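Local coordinates for protein ammonium transporter (Kuenenia stuttgartiensis, PDB 6EU6) that probably senses ammonium at the membrane, as the Amt-type sensor domain through which a histidine kinase signals, at residues Gly166-His171 with Ile332-Val337; Ala259-Lys262 with Gly267-Phe270; Ile273-Val278 with Leu297-Leu302; Ser283-Thr288 with Lys343-Ala348. One frame throughout, in Å; residues are numbered along the deposited sequence.

Overall arrangement
From the N terminus, the chain first enters contact 1 at Gly166-His171, on helix 167-185, and closes this longest loop only at Ile332-Val337, on helix 322-340. Contacts 2 and 3 nest inside it, in series. Contact 2 spans the short connection from helix 234-261 to helix 266-280; contact 3 takes up that second helix further along and ties it to helix 289-312. Contact 4 starts between these two helices, at Ser283-Thr288, and ends at Lys343-Ala348, crossing contacts 1 and 3. Contacts 1 and 3 touch, as where Ile332 meets Thr299, and Val337 of contact 1 packs on Ser283 of contact 4. Contact 2 lies farthest from contact 4, centres about 32 Å apart.

Contact 1 of 4, residues Gly166-His171 with Ile332-Val337; sequences GATVVH and IGTLCV
Thr168 and Thr334 meet hydroxyl to hydroxyl, and this is the polar part of the contact: their OG1 atoms share a hydrogen bond of 2.6 Å. The two side chains cross at about a right angle. In Thr168 the methyl takes the place anti to the backbone N and OG1 sits beside that N (chi1 -68°), which sends the hydroxyl across to the other helix. Thr334 OG1 is also hydrogen-bonded to Gly330 O one turn back, so this buried oxygen has two partners. Carbon also packs on the hydroxyls: Ala167 CB lies 3.4 Å from Thr334 OG1, and Thr334 CG2 comes within 3.3 Å of Thr168 OG1. The backbones are correspondingly close, 6.1 Å between the CA atoms of Ala167 and Thr334. The helix start is held by a carboxylate and by main chain: Asp163 takes the amides of Gly166 to Val169 on its two oxygens, and Gly166 O accepts from both Val170 N and His171 N in a wider pi-type turn. His171 hydrogen-bonds to His326 through ND1, the twin-histidine pair of the Amt family. Thr168 and Thr334 are covered by helix 353-385 through Ala367 and Val364, while Val169 and Thr168 lean on helix 121-144.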
loop_
_atom_site.group_PDB
_atom_site.type_symbol
_atom_site.label_atom_id
_atom_site.label_comp_id
_atom_site.label_asym_id
_atom_site.label_seq_id
_atom_site.Cartn_x
_atom_site.Cartn_y
_atom_site.Cartn_z
ATOM N N GLY A 166 -17.316 -14.101 0.034
ATOM C CA GLY A 166 -18.071 -13.439 -1.003
ATOM C C GLY A 166 -17.723 -13.750 -2.440
ATOM O O GLY A 166 -17.806 -12.867 -3.330
ATOM N N ALA A 167 -17.347 -14.990 -2.712
ATOM C CA ALA A 167 -17.147 -15.355 -4.092
ATOM C C ALA A 167 -18.403 -15.069 -4.962
ATOM O O ALA A 167 -18.306 -14.578 -6.111
ATOM C CB ALA A 167 -16.755 -16.823 -4.212
ATOM N N THR A 168 -19.558 -15.397 -4.389
ATOM C CA THR A 168 -20.838 -15.127 -4.986
ATOM C C THR A 168 -21.360 -13.760 -4.514
ATOM O O THR A 168 -21.706 -12.915 -5.329
ATOM C CB THR A 168 -21.867 -16.263 -4.659
ATOM O OG1 THR A 168 -21.464 -17.477 -5.325
ATOM C CG2 THR A 168 -23.186 -15.901 -5.194
ATOM N N VAL A 169 -21.374 -13.538 -3.226
ATOM C CA VAL A 169 -22.051 -12.370 -2.651
ATOM C C VAL A 169 -21.421 -11.052 -3.170
ATOM O O VAL A 169 -22.138 -10.103 -3.516
ATOM C CB VAL A 169 -21.996 -12.436 -1.135
ATOM C CG1 VAL A 169 -22.583 -11.145 -0.488
ATOM C CG2 VAL A 169 -22.841 -13.599 -0.649
ATOM N N VAL A 170 -20.093 -11.016 -3.252
ATOM C CA VAL A 170 -19.383 -9.884 -3.823
ATOM C C VAL A 170 -19.122 -10.070 -5.327
ATOM O O VAL A 170 -19.530 -9.270 -6.156
ATOM C CB VAL A 170 -18.094 -9.614 -3.024
ATOM C CG1 VAL A 170 -17.267 -8.482 -3.672
ATOM C CG2 VAL A 170 -18.479 -9.168 -1.589
ATOM N N HIS A 171 -18.378 -11.108 -5.690
ATOM C CA HIS A 171 -17.749 -11.147 -6.957
ATOM C C HIS A 171 -18.723 -11.556 -8.055
ATOM O O HIS A 171 -18.849 -10.888 -9.056
ATOM C CB HIS A 171 -16.534 -12.068 -6.801
ATOM C CG HIS A 171 -15.462 -11.412 -5.975
ATOM N ND1 HIS A 171 -14.775 -10.299 -6.397
ATOM C CD2 HIS A 171 -14.972 -11.717 -4.758
ATOM C CE1 HIS A 171 -13.906 -9.944 -5.477
ATOM N NE2 HIS A 171 -14.036 -10.761 -4.454
ATOM N N ILE A 332 -17.074 -20.811 -9.857
ATOM C CA ILE A 332 -16.196 -21.908 -9.648
ATOM C C ILE A 332 -15.810 -22.065 -8.176
ATOM O O ILE A 332 -15.853 -23.182 -7.606
ATOM C CB ILE A 332 -14.899 -21.779 -10.503
ATOM C CG1 ILE A 332 -15.217 -21.746 -11.973
ATOM C CG2 ILE A 332 -13.913 -22.860 -10.101
ATOM C CD1 ILE A 332 -14.130 -21.166 -12.852
ATOM N N GLY A 333 -15.407 -20.976 -7.522
ATOM C CA GLY A 333 -15.078 -21.085 -6.117
ATOM C C GLY A 333 -16.274 -21.527 -5.267
ATOM O O GLY A 333 -16.164 -22.289 -4.297
ATOM N N THR A 334 -17.450 -20.975 -5.582
ATOM C CA THR A 334 -18.621 -21.249 -4.791
ATOM C C THR A 334 -18.965 -22.764 -4.915
ATOM O O THR A 334 -19.303 -23.441 -3.885
ATOM C CB THR A 334 -19.732 -20.326 -5.249
ATOM O OG1 THR A 334 -19.345 -18.933 -4.966
ATOM C CG2 THR A 334 -21.100 -20.702 -4.551
ATOM N N LEU A 335 -18.905 -23.307 -6.147
ATOM C CA LEU A 335 -19.121 -24.771 -6.342
ATOM C C LEU A 335 -18.063 -25.621 -5.638
ATOM O O LEU A 335 -18.378 -26.657 -5.045
ATOM C CB LEU A 335 -19.201 -25.136 -7.804
ATOM C CG LEU A 335 -20.349 -24.497 -8.549
ATOM C CD1 LEU A 335 -20.174 -24.860 -10.005
ATOM C CD2 LEU A 335 -21.700 -24.963 -8.011
ATOM N N CYS A 336 -16.831 -25.153 -5.627
ATOM C CA CYS A 336 -15.686 -25.875 -4.987
ATOM C C CYS A 336 -15.802 -25.988 -3.491
ATOM O O CYS A 336 -15.236 -26.906 -2.910
ATOM C CB CYS A 336 -14.358 -25.184 -5.349
ATOM S SG CYS A 336 -13.721 -25.557 -6.998
ATOM N N VAL A 337 -16.553 -25.098 -2.842
ATOM C CA VAL A 337 -16.825 -25.268 -1.469
ATOM C C VAL A 337 -17.287 -26.750 -1.178
ATOM O O VAL A 337 -16.800 -27.428 -0.248
ATOM C CB VAL A 337 -17.978 -24.340 -1.038
ATOM C CG1 VAL A 337 -18.623 -24.852 0.275
ATOM C CG2 VAL A 337 -17.508 -22.895 -0.897
#

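Contact 2 of 4, residues Ala259-Lys262 with Gly267-Phe270; sequences ATRK and GSLF
Ser268 OG is held by two groups: it accepts a hydrogen bond from Arg261 NH1, 3.0 Å away, and is also hydrogen-bonded to Glu307 OE1. The bond from the arginine is moderately bent, with an N-H...O angle of 148°. The oxygen sits at the edge of the guanidinium but tilted 22° out of its plane. Nothing else of the arginine comes closer to the serine; NH2 stays 3.7 Å from OG, and Ser268 CB lies 3.6 Å from NH1. The reach is long, since the CA atoms of Arg261 and Ser268 are 11.0 Å apart, and the arginine spans it with a chain extended from CG to NE (chi2 179°). NH1 also makes a salt bridge to Glu265 OE2 in the intervening turn, so one nitrogen serves both partners, and the carboxylate of Glu265 probably favours its positive charge. A leucine in place of Arg261 would probably leave Glu265 without its counter-charge and Ser268 OG with one partner fewer. Arg261 closes helix 234-261, and Lys262 leaves it with positive phi. Ser268, early on helix 266-280, packs on Ile257; beyond it, Leu269 and Phe270 meet Leu52 and Leu48 of a second subunit, while Phe270 also touches helix 206-226.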
loop_
_atom_site.group_PDB
_atom_site.type_symbol
_atom_site.label_atom_id
_atom_site.label_comp_id
_atom_site.label_asym_id
_atom_site.label_seq_id
_atom_site.Cartn_x
_atom_site.Cartn_y
_atom_site.Cartn_z
ATOM N N ALA A 259 1.365 -23.701 -23.660
ATOM C CA ALA A 259 1.004 -24.881 -24.427
ATOM C C ALA A 259 0.021 -24.569 -25.613
ATOM O O ALA A 259 0.132 -25.175 -26.654
ATOM C CB ALA A 259 0.435 -25.943 -23.498
ATOM N N THR A 260 -0.908 -23.620 -25.446
ATOM C CA THR A 260 -2.015 -23.398 -26.376
ATOM C C THR A 260 -1.856 -22.167 -27.267
ATOM O O THR A 260 -2.545 -21.995 -28.262
ATOM C CB THR A 260 -3.329 -23.225 -25.613
ATOM O OG1 THR A 260 -3.237 -22.069 -24.783
ATOM C CG2 THR A 260 -3.637 -24.486 -24.769
ATOM N N ARG A 261 -0.988 -21.275 -26.888
ATOM C CA ARG A 261 -0.714 -20.088 -27.681
ATOM C C ARG A 261 0.756 -19.849 -27.956
ATOM O O ARG A 261 1.067 -18.818 -28.559
ATOM C CB ARG A 261 -1.275 -18.830 -27.000
ATOM C CG ARG A 261 -2.721 -18.946 -26.568
ATOM C CD ARG A 261 -3.202 -17.675 -25.891
ATOM N NE ARG A 261 -4.414 -17.965 -25.162
ATOM C CZ ARG A 261 -5.079 -17.118 -24.390
ATOM N NH1 ARG A 261 -4.693 -15.854 -24.228
ATOM N NH2 ARG A 261 -6.155 -17.559 -23.787
ATOM N N LYS A 262 1.660 -20.740 -27.510
ATOM C CA LYS A 262 3.146 -20.597 -27.739
ATOM C C LYS A 262 3.819 -19.214 -27.332
ATOM O O LYS A 262 4.885 -18.835 -27.824
ATOM C CB LYS A 262 3.493 -21.036 -29.202
ATOM C CG LYS A 262 3.293 -22.534 -29.490
ATOM C CD LYS A 262 4.461 -23.133 -30.293
ATOM C CE LYS A 262 4.293 -24.629 -30.611
ATOM N NZ LYS A 262 5.571 -25.376 -30.420
ATOM N N GLY A 267 -2.495 -10.453 -20.428
ATOM C CA GLY A 267 -3.910 -10.241 -20.103
ATOM C C GLY A 267 -4.513 -11.478 -19.454
ATOM O O GLY A 267 -5.129 -11.402 -18.393
ATOM N N SER A 268 -4.257 -12.615 -20.061
ATOM C CA SER A 268 -4.825 -13.883 -19.610
ATOM C C SER A 268 -4.152 -14.349 -18.357
ATOM O O SER A 268 -4.782 -15.025 -17.559
ATOM C CB SER A 268 -4.733 -14.953 -20.706
ATOM O OG SER A 268 -5.646 -14.575 -21.694
ATOM N N LEU A 269 -2.852 -14.055 -18.186
ATOM C CA LEU A 269 -2.183 -14.427 -16.949
ATOM C C LEU A 269 -2.809 -13.672 -15.762
ATOM O O LEU A 269 -3.068 -14.245 -14.700
ATOM C CB LEU A 269 -0.703 -14.114 -17.037
ATOM C CG LEU A 269 0.068 -14.260 -15.735
ATOM C CD1 LEU A 269 0.166 -15.711 -15.351
ATOM C CD2 LEU A 269 1.459 -13.669 -15.900
ATOM N N PHE A 270 -3.064 -12.371 -15.942
ATOM C CA PHE A 270 -3.717 -11.599 -14.870
ATOM C C PHE A 270 -5.088 -12.114 -14.590
ATOM O O PHE A 270 -5.479 -12.317 -13.425
ATOM C CB PHE A 270 -3.894 -10.097 -15.254
ATOM C CG PHE A 270 -2.595 -9.344 -15.551
ATOM C CD1 PHE A 270 -1.512 -9.453 -14.764
ATOM C CD2 PHE A 270 -2.542 -8.447 -16.579
ATOM C CE1 PHE A 270 -0.321 -8.788 -15.021
ATOM C CE2 PHE A 270 -1.368 -7.766 -16.851
ATOM C CZ PHE A 270 -0.270 -7.918 -16.043
#

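Contact 3 of 4, residues Ile273-Val278 with Leu297-Leu302; sequences ILAGLV and LITGIL
Thr299 pushes its methyl against the backbone of Ala275 and Gly276, and this one group carries the contact. Its CG2 lies 3.2 Å from Ala275 O, 3.7 Å from Ala275 CB and 3.7 Å from Gly276 N, so the branch rests on the helix surface between one small side chain and a residue that has none. No hydrogen bond joins the segments; the touch is van der Waals packing. The threonine torsion decides which branch points where. With OG1 beside the backbone N (chi1 -53°), the methyl stands anti to that N and is left to face the neighbouring helix. OG1 itself bonds to Ile295 O, one turn earlier on its own helix, which meets its need for a polar partner in this buried setting and helps to fix the rotation of the side chain. The backbones run close here, 5.5 Å between the CA atoms of Gly276 and Thr299. Behind the first shell, Thr299 also leans on Ile332 of helix 322-340, as does Leu302. Helix 266-280 is backed on its other flanks by Trp220 of helix 206-226, met by Leu274, Leu277 and Val278, by helix 234-261, and, at Ile273, by Leu52 of a second subunit.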
loop_
_atom_site.group_PDB
_atom_site.type_symbol
_atom_site.label_atom_id
_atom_site.label_comp_id
_atom_site.label_asym_id
_atom_site.label_seq_id
_atom_site.Cartn_x
_atom_site.Cartn_y
_atom_site.Cartn_z
ATOM N N ILE A 273 -4.903 -15.194 -12.350
ATOM C CA ILE A 273 -4.513 -14.890 -11.004
ATOM C C ILE A 273 -5.708 -14.338 -10.237
ATOM O O ILE A 273 -6.042 -14.829 -9.173
ATOM C CB ILE A 273 -3.301 -13.924 -10.984
ATOM C CG1 ILE A 273 -2.088 -14.716 -11.513
ATOM C CG2 ILE A 273 -3.087 -13.462 -9.563
ATOM C CD1 ILE A 273 -0.898 -13.861 -11.852
ATOM N N LEU A 274 -6.351 -13.325 -10.806
ATOM C CA LEU A 274 -7.449 -12.718 -10.117
ATOM C C LEU A 274 -8.649 -13.685 -9.940
ATOM O O LEU A 274 -9.308 -13.662 -8.900
ATOM C CB LEU A 274 -7.881 -11.444 -10.833
ATOM C CG LEU A 274 -6.953 -10.272 -11.015
ATOM C CD1 LEU A 274 -7.825 -9.086 -11.480
ATOM C CD2 LEU A 274 -6.270 -9.954 -9.736
ATOM N N ALA A 275 -8.924 -14.502 -10.969
ATOM C CA ALA A 275 -9.974 -15.530 -10.864
ATOM C C ALA A 275 -9.692 -16.528 -9.766
ATOM O O ALA A 275 -10.574 -16.919 -9.026
ATOM C CB ALA A 275 -10.199 -16.251 -12.180
ATOM N N GLY A 276 -8.442 -16.896 -9.578
ATOM C CA GLY A 276 -8.126 -17.754 -8.469
ATOM C C GLY A 276 -8.330 -17.146 -7.111
ATOM O O GLY A 276 -8.807 -17.843 -6.212
ATOM N N LEU A 277 -7.976 -15.853 -6.985
ATOM C CA LEU A 277 -8.300 -15.101 -5.831
ATOM C C LEU A 277 -9.807 -15.081 -5.542
ATOM O O LEU A 277 -10.221 -15.324 -4.420
ATOM C CB LEU A 277 -7.665 -13.734 -5.869
ATOM C CG LEU A 277 -6.112 -13.774 -5.676
ATOM C CD1 LEU A 277 -5.425 -12.550 -6.277
ATOM C CD2 LEU A 277 -5.695 -13.949 -4.216
ATOM N N VAL A 278 -10.578 -14.796 -6.552
ATOM C CA VAL A 278 -12.038 -14.734 -6.423
ATOM C C VAL A 278 -12.527 -16.099 -5.933
ATOM O O VAL A 278 -13.238 -16.189 -4.943
ATOM C CB VAL A 278 -12.704 -14.320 -7.732
ATOM C CG1 VAL A 278 -14.200 -14.641 -7.683
ATOM C CG2 VAL A 278 -12.496 -12.810 -8.010
ATOM N N LEU A 297 -5.481 -23.956 -9.592
ATOM C CA LEU A 297 -5.151 -24.606 -10.853
ATOM C C LEU A 297 -6.383 -24.753 -11.744
ATOM O O LEU A 297 -6.421 -24.298 -12.893
ATOM C CB LEU A 297 -4.554 -25.938 -10.543
ATOM C CG LEU A 297 -4.285 -26.937 -11.658
ATOM C CD1 LEU A 297 -3.416 -28.041 -11.032
ATOM C CD2 LEU A 297 -5.541 -27.527 -12.305
ATOM N N ILE A 298 -7.432 -25.280 -11.182
ATOM C CA ILE A 298 -8.664 -25.465 -11.911
ATOM C C ILE A 298 -9.288 -24.116 -12.337
ATOM O O ILE A 298 -9.722 -23.938 -13.477
ATOM C CB ILE A 298 -9.665 -26.172 -11.012
ATOM C CG1 ILE A 298 -9.266 -27.618 -10.776
ATOM C CG2 ILE A 298 -11.083 -26.126 -11.644
ATOM C CD1 ILE A 298 -10.042 -28.223 -9.583
ATOM N N THR A 299 -9.303 -23.143 -11.401
ATOM C CA THR A 299 -9.901 -21.851 -11.696
ATOM C C THR A 299 -9.102 -21.087 -12.730
ATOM O O THR A 299 -9.667 -20.460 -13.630
ATOM C CB THR A 299 -10.057 -20.985 -10.437
ATOM O OG1 THR A 299 -10.754 -21.726 -9.431
ATOM C CG2 THR A 299 -10.761 -19.594 -10.755
ATOM N N GLY A 300 -7.797 -21.138 -12.634
ATOM C CA GLY A 300 -6.952 -20.445 -13.573
ATOM C C GLY A 300 -7.242 -20.795 -15.060
ATOM O O GLY A 300 -7.442 -19.937 -15.909
ATOM N N ILE A 301 -7.198 -22.074 -15.370
ATOM C CA ILE A 301 -7.531 -22.585 -16.691
ATOM C C ILE A 301 -8.997 -22.290 -17.053
ATOM O O ILE A 301 -9.263 -21.809 -18.141
ATOM C CB ILE A 301 -7.238 -24.101 -16.717
ATOM C CG1 ILE A 301 -5.720 -24.293 -16.633
ATOM C CG2 ILE A 301 -7.768 -24.784 -17.957
ATOM C CD1 ILE A 301 -5.353 -25.655 -16.135
ATOM N N LEU A 302 -9.947 -22.605 -16.187
ATOM C CA LEU A 302 -11.338 -22.430 -16.576
ATOM C C LEU A 302 -11.652 -20.956 -16.816
ATOM O O LEU A 302 -12.519 -20.597 -17.669
ATOM C CB LEU A 302 -12.296 -22.979 -15.547
ATOM C CG LEU A 302 -12.275 -24.502 -15.365
ATOM C CD1 LEU A 302 -13.279 -24.933 -14.316
ATOM C CD2 LEU A 302 -12.681 -25.104 -16.673
#

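Contact 4 of 4, residues Ser283-Thr288 with Lys343-Ala348; sequences SSNMVT and KSYLLA. With MES (2-(N-morpholino)-ethanesulfonic acid), chain C.
A Met-aromatic contact between Met286 and Tyr345 borders the site of a bound MES, probably taken from the crystallisation liquor. Met286 CB lies over one face of the tyrosine ring, 3.7 Å from its centroid and 20° off the ring normal, a CH-pi contact offset toward the rim. The sulfur is farther out and oblique: SD stands 5.0 Å from the centroid. A bend at chi3 (52°) folds the methionine tail back, and CE comes to 3.5 Å from Tyr345 CD1. The two loops belong to the eleven-helix Amt fold: Ser283-Thr288 joins helix 266-280 to helix 289-312, with Thr288 at the N-cap of the latter, and Tyr345 ends a short 3-10 segment in the connection from helix 322-340 to helix 353-385. At the outer end of the ring, Tyr345 OH approaches MES O3S to 2.5 Å, so short for a hydrogen bond that its exact length is doubtful, with O3S at the ring edge and in its plane. Asn285 ND2 makes at most a weak bond to MES O1S, 3.5 Å long, and its placing beside the buffer is doubtful. An alanine replacing Tyr345 would probably leave Met286 CB and CE without the aromatic surface they pack on. Met286 also packs on Ile162 and Ala341, and Asn285 on Phe164.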
loop_
_atom_site.group_PDB
_atom_site.type_symbol
_atom_site.label_atom_id
_atom_site.label_comp_id
_atom_site.label_asym_id
_atom_site.label_seq_id
_atom_site.Cartn_x
_atom_site.Cartn_y
_atom_site.Cartn_z
ATOM N N SER A 283 -13.989 -20.148 0.183
ATOM C CA SER A 283 -13.672 -21.289 0.993
ATOM C C SER A 283 -12.369 -21.225 1.740
ATOM O O SER A 283 -11.958 -22.209 2.359
ATOM C CB SER A 283 -13.650 -22.530 0.108
ATOM O OG SER A 283 -12.570 -22.448 -0.794
ATOM N N SER A 284 -11.709 -20.076 1.777
ATOM C CA SER A 284 -10.325 -20.079 2.277
ATOM C C SER A 284 -10.216 -20.459 3.754
ATOM O O SER A 284 -9.142 -20.827 4.190
ATOM C CB SER A 284 -9.636 -18.727 2.006
ATOM O OG SER A 284 -10.424 -17.743 2.589
ATOM N N ASN A 285 -11.304 -20.385 4.543
ATOM C CA ASN A 285 -11.246 -20.765 5.950
ATOM C C ASN A 285 -11.465 -22.269 6.172
ATOM O O ASN A 285 -11.286 -22.754 7.295
ATOM C CB ASN A 285 -12.320 -20.026 6.729
ATOM C CG ASN A 285 -13.748 -20.387 6.251
ATOM O OD1 ASN A 285 -14.026 -20.560 5.049
ATOM N ND2 ASN A 285 -14.648 -20.491 7.187
ATOM N N MET A 286 -11.806 -23.010 5.133
ATOM C CA MET A 286 -12.277 -24.397 5.320
ATOM C C MET A 286 -11.588 -25.418 4.509
ATOM O O MET A 286 -11.980 -26.594 4.545
ATOM C CB MET A 286 -13.808 -24.517 5.121
ATOM C CG MET A 286 -14.394 -24.058 3.831
ATOM S SD MET A 286 -16.238 -23.858 3.792
ATOM C CE MET A 286 -16.486 -22.859 5.151
ATOM N N VAL A 287 -10.536 -25.004 3.818
ATOM C CA VAL A 287 -9.765 -25.913 2.958
ATOM C C VAL A 287 -8.333 -25.944 3.452
ATOM O O VAL A 287 -7.930 -25.093 4.238
ATOM C CB VAL A 287 -9.823 -25.544 1.462
ATOM C CG1 VAL A 287 -11.261 -25.429 1.005
ATOM C CG2 VAL A 287 -9.074 -24.229 1.122
ATOM N N THR A 288 -7.606 -26.962 3.028
ATOM C CA THR A 288 -6.172 -27.121 3.295
ATOM C C THR A 288 -5.362 -26.379 2.203
ATOM O O THR A 288 -5.860 -26.133 1.099
ATOM C CB THR A 288 -5.750 -28.646 3.248
ATOM O OG1 THR A 288 -5.990 -29.168 1.928
ATOM C CG2 THR A 288 -6.484 -29.514 4.295
ATOM N N LYS A 343 -15.348 -31.339 6.076
ATOM C CA LYS A 343 -16.738 -31.764 6.290
ATOM C C LYS A 343 -17.468 -31.080 7.445
ATOM O O LYS A 343 -18.606 -30.753 7.315
ATOM C CB LYS A 343 -16.887 -33.293 6.312
ATOM C CG LYS A 343 -17.092 -33.856 4.902
ATOM C CD LYS A 343 -17.600 -35.305 4.797
ATOM C CE LYS A 343 -19.082 -35.467 4.417
ATOM N NZ LYS A 343 -19.285 -36.427 3.285
ATOM N N SER A 344 -16.796 -30.750 8.524
ATOM C CA SER A 344 -17.405 -30.012 9.627
ATOM C C SER A 344 -17.992 -28.671 9.257
ATOM O O SER A 344 -18.783 -28.087 10.039
ATOM C CB SER A 344 -16.353 -29.773 10.752
ATOM O OG SER A 344 -15.061 -29.469 10.219
ATOM N N TYR A 345 -17.572 -28.114 8.108
ATOM C CA TYR A 345 -18.131 -26.843 7.655
ATOM C C TYR A 345 -19.413 -26.940 6.815
ATOM O O TYR A 345 -20.104 -25.922 6.583
ATOM C CB TYR A 345 -17.061 -26.070 6.859
ATOM C CG TYR A 345 -16.026 -25.508 7.747
ATOM C CD1 TYR A 345 -16.212 -24.262 8.296
ATOM C CD2 TYR A 345 -14.906 -26.215 8.057
ATOM C CE1 TYR A 345 -15.286 -23.722 9.131
ATOM C CE2 TYR A 345 -13.955 -25.680 8.894
ATOM C CZ TYR A 345 -14.169 -24.416 9.396
ATOM O OH TYR A 345 -13.315 -23.851 10.261
ATOM N N LEU A 346 -19.707 -28.128 6.298
ATOM C CA LEU A 346 -20.835 -28.252 5.421
ATOM C C LEU A 346 -22.134 -27.942 6.185
ATOM O O LEU A 346 -22.258 -28.210 7.372
ATOM C CB LEU A 346 -20.830 -29.611 4.777
ATOM C CG LEU A 346 -19.578 -29.992 4.002
ATOM C CD1 LEU A 346 -19.802 -31.401 3.443
ATOM C CD2 LEU A 346 -19.262 -29.065 2.863
ATOM N N LEU A 347 -23.089 -27.305 5.529
ATOM C CA LEU A 347 -24.334 -27.010 6.187
ATOM C C LEU A 347 -25.447 -27.832 5.576
ATOM O O LEU A 347 -26.541 -27.793 6.089
ATOM C CB LEU A 347 -24.698 -25.529 6.032
ATOM C CG LEU A 347 -23.809 -24.530 6.759
ATOM C CD1 LEU A 347 -24.324 -23.117 6.398
ATOM C CD2 LEU A 347 -23.828 -24.788 8.258
ATOM N N ALA A 348 -25.204 -28.551 4.480
ATOM C CA ALA A 348 -26.288 -29.243 3.806
ATOM C C ALA A 348 -26.955 -30.105 4.847
ATOM O O ALA A 348 -26.248 -30.805 5.585
ATOM C CB ALA A 348 -25.743 -30.103 2.716
HETATM O O1 MES C . -18.880 -16.294 10.419
HETATM C C2 MES C . -18.902 -17.563 9.749
HETATM C C3 MES C . -17.738 -18.421 10.203
HETATM N N4 MES C . -16.462 -17.695 10.127
HETATM C C5 MES C . -16.470 -16.314 10.661
HETATM C C6 MES C . -17.681 -15.563 10.169
HETATM C C7 MES C . -15.435 -18.424 10.908
HETATM C C8 MES C . -14.800 -19.515 10.054
HETATM S S MES C . -13.655 -20.435 10.847
HETATM O O1S MES C . -12.532 -20.700 9.909
HETATM O O2S MES C . -13.198 -19.806 12.119
HETATM O O3S MES C . -14.260 -21.743 11.184
#